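Local coordinates for cell division control protein 4 (Saccharomyces cerevisiae, PDB 3V7D), which recognises phosphorylated proteins such as the CDK inhibitor SIC1 as the substrate-binding F-box subunit of an SCF ubiquitin ligase, leading to their ubiquitination and degradation, at residues 292-297 with 301-306; 322-327 with 380-385; 333-338 with 342-347. The protein carries 1 engineered substitution. All coordinates share one frame; numbering follows the deposited sequence.

Overall arrangement
Contacts 1 and 3 are equivalent beta hairpins in two adjacent blades of the WD40 propeller, each joining the third strand of its sheet to the outermost one; contact 2 runs between blades, from the sheet that holds contact 3 to the last turn of the next. In both hairpins the third strand is the more buried and the outermost the more exposed, and both rest on backbone bonds, a classic bulge and a tryptophan. Their blades meet where Leu-306 CD1 packs on Trp-337 CG. Contact 2, centred about 9 Å from contact 3, is smaller and polar: one arginine hydrogen-bonded to a loop, a second alongside, with Tyr-382 its buried member.

Contact 1 of 3, residues 292-297 with 301-306; sequences LIVWDV and KCLYIL
Leu-292 and Leu-306 face each other at the buried end of this hairpin, CB to CB at 4.0 Å, and CD1 of Leu-306 also reaches CG2 of Val-294. Branched hydrocarbons suit this place, because both leucines are pressed against Cys-325 of the neighbouring blade. Here the backbone pairs regularly, Leu-306 N bonding to Leu-292 O and Val-294 N to Tyr-304 O. The opposite face of the hairpin is built in layers. Ile-293 holds CG2 anti to its backbone N, and this methyl lies 3.3 Å above the indole plane of Trp-295, over its centre. SG of Cys-302 touches the same CG2 of Ile-293 at 3.6 Å and stands farther off, 5.4 Å from the centroid of the six-membered ring of Trp-295, above that same face. CB of Cys-302 meets CZ3 of Trp-295 at 3.9 Å. With a leucine in place of Trp-295, the Ile-293 methyl would probably lose the flat surface it rests on, and Ser-285 OG would be left without its indole N-H partner.

Toward solvent the contact loosens. Lys-301 is extended through all four side-chain torsions and is exposed, and Ile-305 approaches Ile-293 only at CG1 to CG1, 4.4 Å. A classic beta bulge sets Leu-303 and Tyr-304 both opposite Val-294, whose O accepts from Leu-303 N at 2.8 Å and weakly from Tyr-304 N. CD1 of Leu-303 lies 4.0 Å from CB of Asp-296, whose OD1 accepts from Ala-298 N and Gln-299 N. Backbone bonds thus fix the pairing, apolar contact closes the buried end where the leucines meet, and a carboxylate ties down the turn.

Contact 2 of 3, residues 322-327 with 380-385; sequences RKRCIS and NDYSRK
Arg-324 reaches across to the turn that begins at Asn-380, and its NH1 makes both hydrogen bonds of this contact. One goes to the backbone O of Asn-380 at 2.9 Å with an angle of 163° at the hydrogen; the other goes to the phenol OH of Tyr-382 at 3.0 Å and is more bent. Both acceptors lie close to the guanidinium plane, where the N-H bonds point, and the chain extended from CG to NE carries the group that far. An arginine suits the place by combining such length with several coplanar donors.

Looser polar approaches surround these bonds. OD1 of Asn-380 lies 3.6 Å from NH2 of Arg-324, the amide and guanidinium planes only 7° apart, and equally far from NE of Arg-322. At that distance they are at most weak polar approaches. The charged end of Arg-322 is engaged by a salt bridge with Asp-319.

Van der Waals contact completes the set. Within segment 322-327 the two arginines lie together, CD of Arg-322 3.6 Å above the guanidinium plane of Arg-324, offset toward its rim. The Tyr-382 and Arg-324 side chains run past each other in opposite directions, ring and guanidinium planes 46° apart, while Tyr-382 also packs on Ile-336 and Leu-365, so an amphipathic aromatic suits the boundary between blades.

Within the turn itself, OD1 of Asp-381 accepts from Ser-383 N at 3.1 Å, forming an Asx turn. Its neighbours Asn-380 and Tyr-382 supply the two acceptors that join this turn to the preceding blade. The positive charge of Arg-324 probably strengthens the grip on the carbonyl and the phenol, giving a polar tie between blades beside the apolar packing of Tyr-382.

Contact 3 of 3, residues 333-338 with 342-347; sequences TIRIWD and GELMYT. Engineered in segment 342-347: Leu-344 (natural residue Cys).
Strands 334-338 and 343-347 run antiparallel, 4.3 Å apart at closest approach of their short axes, with Ile-336 N bonded almost straight to Tyr-346 O and Asp-338 N to Glu-343 O, the latter at 2.7 Å. A classic bulge interrupts the pairing: Met-345 and Tyr-346 both face Ile-336, whose O receives both of their N-H groups, Met-345 N at 2.7 Å. Nearer the turn, Gly-342 and Glu-343 both face Asp-338 in a G1 bulge; the positive phi of Gly-342 (80°) is one that glycine adopts easily.

On the face of Ile-336 and Tyr-346, CG1 of Ile-336 meets CB of Tyr-346 at 4.0 Å, and its CG2 lies 3.9 Å from SD of Met-345. Met-345 holds CG anti to its own carbonyl carbon (chi1 -63°), which brings CG 3.6 Å from CB of Asp-338, a flexible thioether that can lie along the Ile-336 and Asp-338 side chains. OD1 of Asp-338 accepts from Glu-340 N inside the turn. Ile-336 also packs on Leu-365 of the next blade, which favours an apolar residue.

The other face mixes charge and hydrocarbon. Leu-344, an engineered residue, has CG anti to the backbone N (chi1 175°); its CD2 lies over one face of the Arg-335 guanidinium, 3.7 Å from NH1, and the two side chains cross at about a right angle. Thr-347 runs beside Arg-335, pointing the same way. CE3 of Trp-337 comes 3.9 Å from CA of Leu-344.

Trp-337 NE1 bonds to OG of Ser-327, which is also bonded to NE2 of His-309. This linked tryptophan, serine and histidine belong to the hydrogen-bonded network familiar from WD40 blades, and the adjoining Trp-337 and Asp-338 form the WD dipeptide at the end of the blade's third strand.

Contact 1 of 3, residues 292-297 with 301-306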
loop_
_atom_site.group_PDB
_atom_site.type_symbol
_atom_site.label_atom_id
_atom_site.label_comp_id
_atom_site.label_asym_id
_atom_site.label_seq_id
_atom_site.Cartn_x
_atom_site.Cartn_y
_atom_site.Cartn_z
ATOM N N LEU B 292 -7.478 27.134 0.952
ATOM C CA LEU B 292 -6.517 26.362 1.720
ATOM C C LEU B 292 -5.238 27.164 1.880
ATOM O O LEU B 292 -4.927 28.019 1.053
ATOM C CB LEU B 292 -6.204 25.033 1.039
ATOM C CG LEU B 292 -7.388 24.113 0.751
ATOM C CD1 LEU B 292 -7.853 24.292 -0.686
ATOM C CD2 LEU B 292 -6.998 22.681 1.025
ATOM N N ILE B 293 -4.498 26.887 2.946
ATOM C CA ILE B 293 -3.204 27.519 3.133
ATOM C C ILE B 293 -2.126 26.469 3.363
ATOM O O ILE B 293 -2.323 25.517 4.120
ATOM C CB ILE B 293 -3.218 28.539 4.297
ATOM C CG1 ILE B 293 -4.251 29.637 4.030
ATOM C CG2 ILE B 293 -1.849 29.160 4.469
ATOM C CD1 ILE B 293 -4.271 30.738 5.078
ATOM N N VAL B 294 -0.996 26.636 2.681
ATOM C CA VAL B 294 0.159 25.776 2.887
ATOM C C VAL B 294 1.120 26.474 3.835
ATOM O O VAL B 294 1.634 27.547 3.526
ATOM C CB VAL B 294 0.884 25.482 1.567
ATOM C CG1 VAL B 294 2.022 24.498 1.796
ATOM C CG2 VAL B 294 -0.094 24.948 0.532
ATOM N N TRP B 295 1.354 25.868 4.993
ATOM C CA TRP B 295 2.170 26.493 6.027
ATOM C C TRP B 295 3.555 25.865 6.135
ATOM O O TRP B 295 3.754 24.703 5.779
ATOM C CB TRP B 295 1.480 26.391 7.387
ATOM C CG TRP B 295 0.070 26.899 7.427
ATOM C CD1 TRP B 295 -1.071 26.172 7.235
ATOM C CD2 TRP B 295 -0.352 28.240 7.702
ATOM N NE1 TRP B 295 -2.175 26.980 7.365
ATOM C CE2 TRP B 295 -1.760 28.254 7.656
ATOM C CE3 TRP B 295 0.325 29.432 7.977
ATOM C CZ2 TRP B 295 -2.503 29.412 7.869
ATOM C CZ3 TRP B 295 -0.415 30.582 8.191
ATOM C CH2 TRP B 295 -1.813 30.564 8.134
ATOM N N ASP B 296 4.504 26.647 6.639
ATOM C CA ASP B 296 5.823 26.144 7.002
ATOM C C ASP B 296 5.957 26.289 8.513
ATOM O O ASP B 296 6.309 27.357 9.012
ATOM C CB ASP B 296 6.918 26.943 6.288
ATOM C CG ASP B 296 8.305 26.336 6.461
ATOM O OD1 ASP B 296 8.633 25.862 7.568
ATOM O OD2 ASP B 296 9.077 26.339 5.480
ATOM N N VAL B 297 5.680 25.211 9.237
ATOM C CA VAL B 297 5.618 25.268 10.693
ATOM C C VAL B 297 6.991 25.373 11.349
ATOM O O VAL B 297 7.094 25.491 12.569
ATOM C CB VAL B 297 4.865 24.061 11.269
ATOM C CG1 VAL B 297 3.440 24.038 10.744
ATOM C CG2 VAL B 297 5.594 22.770 10.922
ATOM N N LYS B 301 5.211 30.435 8.871
ATOM C CA LYS B 301 4.860 31.398 7.837
ATOM C C LYS B 301 3.965 30.765 6.775
ATOM O O LYS B 301 4.048 29.564 6.512
ATOM C CB LYS B 301 6.127 31.967 7.189
ATOM C CG LYS B 301 5.882 33.119 6.223
ATOM C CD LYS B 301 7.190 33.693 5.697
ATOM C CE LYS B 301 6.948 34.917 4.824
ATOM N NZ LYS B 301 8.220 35.589 4.435
ATOM N N CYS B 302 3.102 31.583 6.181
ATOM C CA CYS B 302 2.263 31.149 5.076
ATOM C C CYS B 302 3.086 31.081 3.796
ATOM O O CYS B 302 3.790 32.028 3.457
ATOM C CB CYS B 302 1.086 32.109 4.896
ATOM S SG CYS B 302 0.185 31.897 3.345
ATOM N N LEU B 303 3.002 29.955 3.095
ATOM C CA LEU B 303 3.737 29.774 1.845
ATOM C C LEU B 303 2.849 30.079 0.650
ATOM O O LEU B 303 3.224 30.849 -0.235
ATOM C CB LEU B 303 4.281 28.348 1.734
ATOM C CG LEU B 303 5.406 27.961 2.695
ATOM C CD1 LEU B 303 5.820 26.512 2.477
ATOM C CD2 LEU B 303 6.597 28.896 2.521
ATOM N N TYR B 304 1.670 29.469 0.629
ATOM C CA TYR B 304 0.718 29.696 -0.448
ATOM C C TYR B 304 -0.703 29.798 0.077
ATOM O O TYR B 304 -1.042 29.230 1.114
ATOM C CB TYR B 304 0.781 28.565 -1.475
ATOM C CG TYR B 304 2.143 28.325 -2.077
ATOM C CD1 TYR B 304 2.699 29.228 -2.977
ATOM C CD2 TYR B 304 2.867 27.181 -1.764
ATOM C CE1 TYR B 304 3.944 29.003 -3.538
ATOM C CE2 TYR B 304 4.111 26.948 -2.317
ATOM C CZ TYR B 304 4.646 27.861 -3.202
ATOM O OH TYR B 304 5.884 27.629 -3.754
ATOM N N ILE B 305 -1.531 30.531 -0.654
ATOM C CA ILE B 305 -2.962 30.511 -0.430
ATOM C C ILE B 305 -3.598 29.920 -1.673
ATOM O O ILE B 305 -3.427 30.441 -2.776
ATOM C CB ILE B 305 -3.530 31.910 -0.185
ATOM C CG1 ILE B 305 -2.836 32.564 1.012
ATOM C CG2 ILE B 305 -5.030 31.830 0.038
ATOM C CD1 ILE B 305 -3.308 33.979 1.302
ATOM N N LEU B 306 -4.317 28.819 -1.493
ATOM C CA LEU B 306 -4.927 28.119 -2.608
ATOM C C LEU B 306 -6.377 28.563 -2.780
ATOM O O LEU B 306 -7.276 28.099 -2.073
ATOM C CB LEU B 306 -4.830 26.607 -2.392
ATOM C CG LEU B 306 -3.420 26.098 -2.062
ATOM C CD1 LEU B 306 -3.395 24.578 -1.951
ATOM C CD2 LEU B 306 -2.399 26.586 -3.093
#

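Contact 2 of 3, residues 322-327 with 380-385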
loop_
_atom_site.group_PDB
_atom_site.type_symbol
_atom_site.label_atom_id
_atom_site.label_comp_id
_atom_site.label_asym_id
_atom_site.label_seq_id
_atom_site.Cartn_x
_atom_site.Cartn_y
_atom_site.Cartn_z
ATOM N N ARG B 322 4.632 13.364 -3.697
ATOM C CA ARG B 322 4.629 14.029 -4.994
ATOM C C ARG B 322 4.689 15.545 -4.859
ATOM O O ARG B 322 4.744 16.257 -5.864
ATOM C CB ARG B 322 3.388 13.629 -5.790
ATOM C CG ARG B 322 3.235 12.134 -5.963
ATOM C CD ARG B 322 1.994 11.788 -6.766
ATOM N NE ARG B 322 1.871 10.347 -6.947
ATOM C CZ ARG B 322 1.369 9.523 -6.034
ATOM N NH1 ARG B 322 0.941 9.997 -4.870
ATOM N NH2 ARG B 322 1.300 8.222 -6.284
ATOM N N LYS B 323 4.688 16.023 -3.617
ATOM C CA LYS B 323 4.661 17.455 -3.321
ATOM C C LYS B 323 3.442 18.119 -3.948
ATOM O O LYS B 323 3.562 19.057 -4.740
ATOM C CB LYS B 323 5.951 18.146 -3.776
ATOM C CG LYS B 323 7.199 17.667 -3.051
ATOM C CD LYS B 323 8.373 18.602 -3.303
ATOM C CE LYS B 323 8.113 19.991 -2.729
ATOM N NZ LYS B 323 8.235 20.029 -1.241
ATOM N N ARG B 324 2.267 17.609 -3.596
ATOM C CA ARG B 324 1.009 18.134 -4.103
ATOM C C ARG B 324 -0.006 18.278 -2.981
ATOM O O ARG B 324 0.152 17.704 -1.904
ATOM C CB ARG B 324 0.427 17.204 -5.167
ATOM C CG ARG B 324 1.268 17.051 -6.419
ATOM C CD ARG B 324 0.671 15.976 -7.317
ATOM N NE ARG B 324 1.500 15.708 -8.487
ATOM C CZ ARG B 324 1.284 14.709 -9.337
ATOM N NH1 ARG B 324 0.267 13.879 -9.145
ATOM N NH2 ARG B 324 2.087 14.539 -10.377
ATOM N N CYS B 325 -1.053 19.048 -3.247
ATOM C CA CYS B 325 -2.172 19.135 -2.329
ATOM C C CYS B 325 -3.461 18.738 -3.027
ATOM O O CYS B 325 -3.713 19.127 -4.172
ATOM C CB CYS B 325 -2.322 20.546 -1.768
ATOM S SG CYS B 325 -3.851 20.745 -0.823
ATOM N N ILE B 326 -4.275 17.965 -2.323
ATOM C CA ILE B 326 -5.582 17.567 -2.816
ATOM C C ILE B 326 -6.636 18.188 -1.913
ATOM O O ILE B 326 -6.534 18.101 -0.688
ATOM C CB ILE B 326 -5.728 16.039 -2.792
ATOM C CG1 ILE B 326 -4.576 15.395 -3.562
ATOM C CG2 ILE B 326 -7.076 15.619 -3.359
ATOM C CD1 ILE B 326 -4.172 14.039 -3.032
ATOM N N SER B 327 -7.635 18.829 -2.513
ATOM C CA SER B 327 -8.667 19.517 -1.742
ATOM C C SER B 327 -10.061 19.091 -2.180
ATOM O O SER B 327 -10.321 18.930 -3.372
ATOM C CB SER B 327 -8.514 21.034 -1.876
ATOM O OG SER B 327 -8.664 21.455 -3.222
ATOM N N ASN B 380 -1.388 9.227 -9.363
ATOM C CA ASN B 380 -0.363 10.009 -10.046
ATOM C C ASN B 380 -0.900 10.912 -11.156
ATOM O O ASN B 380 -0.546 12.091 -11.211
ATOM C CB ASN B 380 0.756 9.111 -10.577
ATOM C CG ASN B 380 1.969 9.904 -11.033
ATOM O OD1 ASN B 380 2.282 10.959 -10.478
ATOM N ND2 ASN B 380 2.655 9.404 -12.053
ATOM N N ASP B 381 -1.748 10.372 -12.031
ATOM C CA ASP B 381 -2.299 11.166 -13.135
ATOM C C ASP B 381 -3.811 11.419 -13.048
ATOM O O ASP B 381 -4.387 12.070 -13.918
ATOM C CB ASP B 381 -1.914 10.580 -14.505
ATOM C CG ASP B 381 -2.453 9.168 -14.729
ATOM O OD1 ASP B 381 -3.529 8.820 -14.196
ATOM O OD2 ASP B 381 -1.794 8.400 -15.460
ATOM N N TYR B 382 -4.443 10.885 -12.006
ATOM C CA TYR B 382 -5.855 11.150 -11.707
ATOM C C TYR B 382 -6.842 10.716 -12.787
ATOM O O TYR B 382 -7.963 11.227 -12.855
ATOM C CB TYR B 382 -6.061 12.617 -11.311
ATOM C CG TYR B 382 -5.042 13.062 -10.295
ATOM C CD1 TYR B 382 -5.147 12.676 -8.963
ATOM C CD2 TYR B 382 -3.951 13.832 -10.672
ATOM C CE1 TYR B 382 -4.200 13.069 -8.032
ATOM C CE2 TYR B 382 -3.002 14.224 -9.750
ATOM C CZ TYR B 382 -3.130 13.839 -8.434
ATOM O OH TYR B 382 -2.179 14.231 -7.522
ATOM N N SER B 383 -6.429 9.762 -13.618
ATOM C CA SER B 383 -7.358 9.105 -14.520
ATOM C C SER B 383 -8.332 8.280 -13.684
ATOM O O SER B 383 -8.020 7.888 -12.557
ATOM C CB SER B 383 -6.618 8.213 -15.528
ATOM O OG SER B 383 -5.993 7.110 -14.889
ATOM N N ARG B 384 -9.510 8.023 -14.236
ATOM C CA ARG B 384 -10.570 7.340 -13.504
ATOM C C ARG B 384 -10.304 5.844 -13.377
ATOM O O ARG B 384 -10.149 5.148 -14.379
ATOM C CB ARG B 384 -11.915 7.590 -14.189
ATOM C CG ARG B 384 -12.357 9.046 -14.124
ATOM C CD ARG B 384 -13.637 9.296 -14.918
ATOM N NE ARG B 384 -14.034 10.702 -14.859
ATOM C CZ ARG B 384 -14.937 11.191 -14.014
ATOM N NH1 ARG B 384 -15.553 10.385 -13.158
ATOM N NH2 ARG B 384 -15.232 12.486 -14.028
ATOM N N LYS B 385 -10.249 5.349 -12.144
ATOM C CA LYS B 385 -9.938 3.938 -11.919
ATOM C C LYS B 385 -11.160 3.143 -11.491
ATOM O O LYS B 385 -11.358 2.020 -11.941
ATOM C CB LYS B 385 -8.822 3.781 -10.887
ATOM C CG LYS B 385 -7.590 4.603 -11.197
ATOM C CD LYS B 385 -7.057 4.297 -12.583
ATOM C CE LYS B 385 -6.468 2.907 -12.655
ATOM N NZ LYS B 385 -5.628 2.750 -13.880
#

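Contact 3 of 3, residues 333-338 with 342-347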
loop_
_atom_site.group_PDB
_atom_site.type_symbol
_atom_site.label_atom_id
_atom_site.label_comp_id
_atom_site.label_asym_id
_atom_site.label_seq_id
_atom_site.Cartn_x
_atom_site.Cartn_y
_atom_site.Cartn_z
ATOM N N THR B 333 -16.367 19.792 -6.289
ATOM C CA THR B 333 -15.137 19.570 -7.043
ATOM C C THR B 333 -13.986 19.119 -6.153
ATOM O O THR B 333 -13.981 19.356 -4.940
ATOM C CB THR B 333 -14.687 20.828 -7.823
ATOM O OG1 THR B 333 -14.138 21.792 -6.916
ATOM C CG2 THR B 333 -15.851 21.444 -8.580
ATOM N N ILE B 334 -13.014 18.461 -6.776
ATOM C CA ILE B 334 -11.756 18.127 -6.130
ATOM C C ILE B 334 -10.644 18.822 -6.897
ATOM O O ILE B 334 -10.593 18.745 -8.124
ATOM C CB ILE B 334 -11.491 16.620 -6.170
ATOM C CG1 ILE B 334 -12.603 15.864 -5.444
ATOM C CG2 ILE B 334 -10.141 16.306 -5.554
ATOM C CD1 ILE B 334 -12.693 14.405 -5.836
ATOM N N ARG B 335 -9.755 19.505 -6.185
ATOM C CA ARG B 335 -8.654 20.193 -6.850
ATOM C C ARG B 335 -7.295 19.621 -6.482
ATOM O O ARG B 335 -7.048 19.261 -5.335
ATOM C CB ARG B 335 -8.694 21.700 -6.576
ATOM C CG ARG B 335 -9.808 22.415 -7.318
ATOM C CD ARG B 335 -9.740 23.913 -7.132
ATOM N NE ARG B 335 -10.554 24.601 -8.128
ATOM C CZ ARG B 335 -10.219 25.755 -8.695
ATOM N NH1 ARG B 335 -9.081 26.352 -8.364
ATOM N NH2 ARG B 335 -11.017 26.313 -9.594
ATOM N N ILE B 336 -6.421 19.544 -7.479
ATOM C CA ILE B 336 -5.054 19.098 -7.283
ATOM C C ILE B 336 -4.141 20.301 -7.457
ATOM O O ILE B 336 -4.210 20.995 -8.469
ATOM C CB ILE B 336 -4.669 18.026 -8.319
ATOM C CG1 ILE B 336 -5.718 16.907 -8.346
ATOM C CG2 ILE B 336 -3.275 17.481 -8.032
ATOM C CD1 ILE B 336 -5.833 16.137 -7.048
ATOM N N TRP B 337 -3.292 20.552 -6.467
ATOM C CA TRP B 337 -2.426 21.723 -6.488
ATOM C C TRP B 337 -0.952 21.322 -6.494
ATOM O O TRP B 337 -0.566 20.353 -5.842
ATOM C CB TRP B 337 -2.695 22.609 -5.267
ATOM C CG TRP B 337 -4.140 22.925 -5.009
ATOM C CD1 TRP B 337 -5.059 22.121 -4.398
ATOM C CD2 TRP B 337 -4.820 24.148 -5.318
ATOM N NE1 TRP B 337 -6.274 22.761 -4.322
ATOM C CE2 TRP B 337 -6.153 24.006 -4.877
ATOM C CE3 TRP B 337 -4.434 25.344 -5.929
ATOM C CZ2 TRP B 337 -7.101 25.019 -5.031
ATOM C CZ3 TRP B 337 -5.377 26.349 -6.081
ATOM C CH2 TRP B 337 -6.694 26.180 -5.633
ATOM N N ASP B 338 -0.133 22.079 -7.218
ATOM C CA ASP B 338 1.310 21.861 -7.241
ATOM C C ASP B 338 1.953 22.667 -6.120
ATOM O O ASP B 338 1.982 23.895 -6.175
ATOM C CB ASP B 338 1.885 22.297 -8.594
ATOM C CG ASP B 338 3.340 21.883 -8.786
ATOM O OD1 ASP B 338 4.059 21.685 -7.783
ATOM O OD2 ASP B 338 3.766 21.756 -9.954
ATOM N N GLY B 342 2.576 26.549 -6.002
ATOM C CA GLY B 342 1.289 26.997 -5.499
ATOM C C GLY B 342 0.230 27.073 -6.582
ATOM O O GLY B 342 -0.793 27.736 -6.420
ATOM N N GLU B 343 0.477 26.382 -7.689
ATOM C CA GLU B 343 -0.403 26.448 -8.851
ATOM C C GLU B 343 -1.434 25.326 -8.882
ATOM O O GLU B 343 -1.166 24.206 -8.443
ATOM C CB GLU B 343 0.425 26.406 -10.135
ATOM C CG GLU B 343 1.143 27.701 -10.450
ATOM C CD GLU B 343 0.204 28.758 -10.986
ATOM O OE1 GLU B 343 -0.740 28.392 -11.717
ATOM O OE2 GLU B 343 0.406 29.951 -10.673
ATOM N N LEU B 344 -2.614 25.642 -9.408
ATOM C CA LEU B 344 -3.629 24.638 -9.692
ATOM C C LEU B 344 -3.115 23.701 -10.780
ATOM O O LEU B 344 -2.554 24.148 -11.780
ATOM C CB LEU B 344 -4.929 25.308 -10.153
ATOM C CG LEU B 344 -6.072 24.396 -10.621
ATOM C CD1 LEU B 344 -6.627 23.570 -9.462
ATOM C CD2 LEU B 344 -7.184 25.206 -11.289
ATOM N N MET B 345 -3.294 22.400 -10.577
ATOM C CA MET B 345 -2.931 21.422 -11.593
ATOM C C MET B 345 -4.181 20.902 -12.285
ATOM O O MET B 345 -4.333 21.047 -13.498
ATOM C CB MET B 345 -2.167 20.252 -10.975
ATOM C CG MET B 345 -0.846 20.633 -10.342
ATOM S SD MET B 345 -0.085 19.227 -9.508
ATOM C CE MET B 345 0.060 18.075 -10.874
ATOM N N TYR B 346 -5.079 20.306 -11.505
ATOM C CA TYR B 346 -6.285 19.695 -12.053
ATOM C C TYR B 346 -7.537 19.988 -11.228
ATOM O O TYR B 346 -7.471 20.159 -10.007
ATOM C CB TYR B 346 -6.109 18.178 -12.147
ATOM C CG TYR B 346 -4.865 17.736 -12.881
ATOM C CD1 TYR B 346 -4.690 18.024 -14.226
ATOM C CD2 TYR B 346 -3.870 17.018 -12.228
ATOM C CE1 TYR B 346 -3.553 17.613 -14.903
ATOM C CE2 TYR B 346 -2.731 16.603 -12.896
ATOM C CZ TYR B 346 -2.578 16.902 -14.234
ATOM O OH TYR B 346 -1.447 16.490 -14.901
ATOM N N THR B 347 -8.675 20.048 -11.910
ATOM C CA THR B 347 -9.965 20.026 -11.242
ATOM C C THR B 347 -10.676 18.739 -11.637
ATOM O O THR B 347 -10.878 18.465 -12.824
ATOM C CB THR B 347 -10.847 21.235 -11.609
ATOM O OG1 THR B 347 -10.136 22.451 -11.350
ATOM C CG2 THR B 347 -12.126 21.220 -10.782
#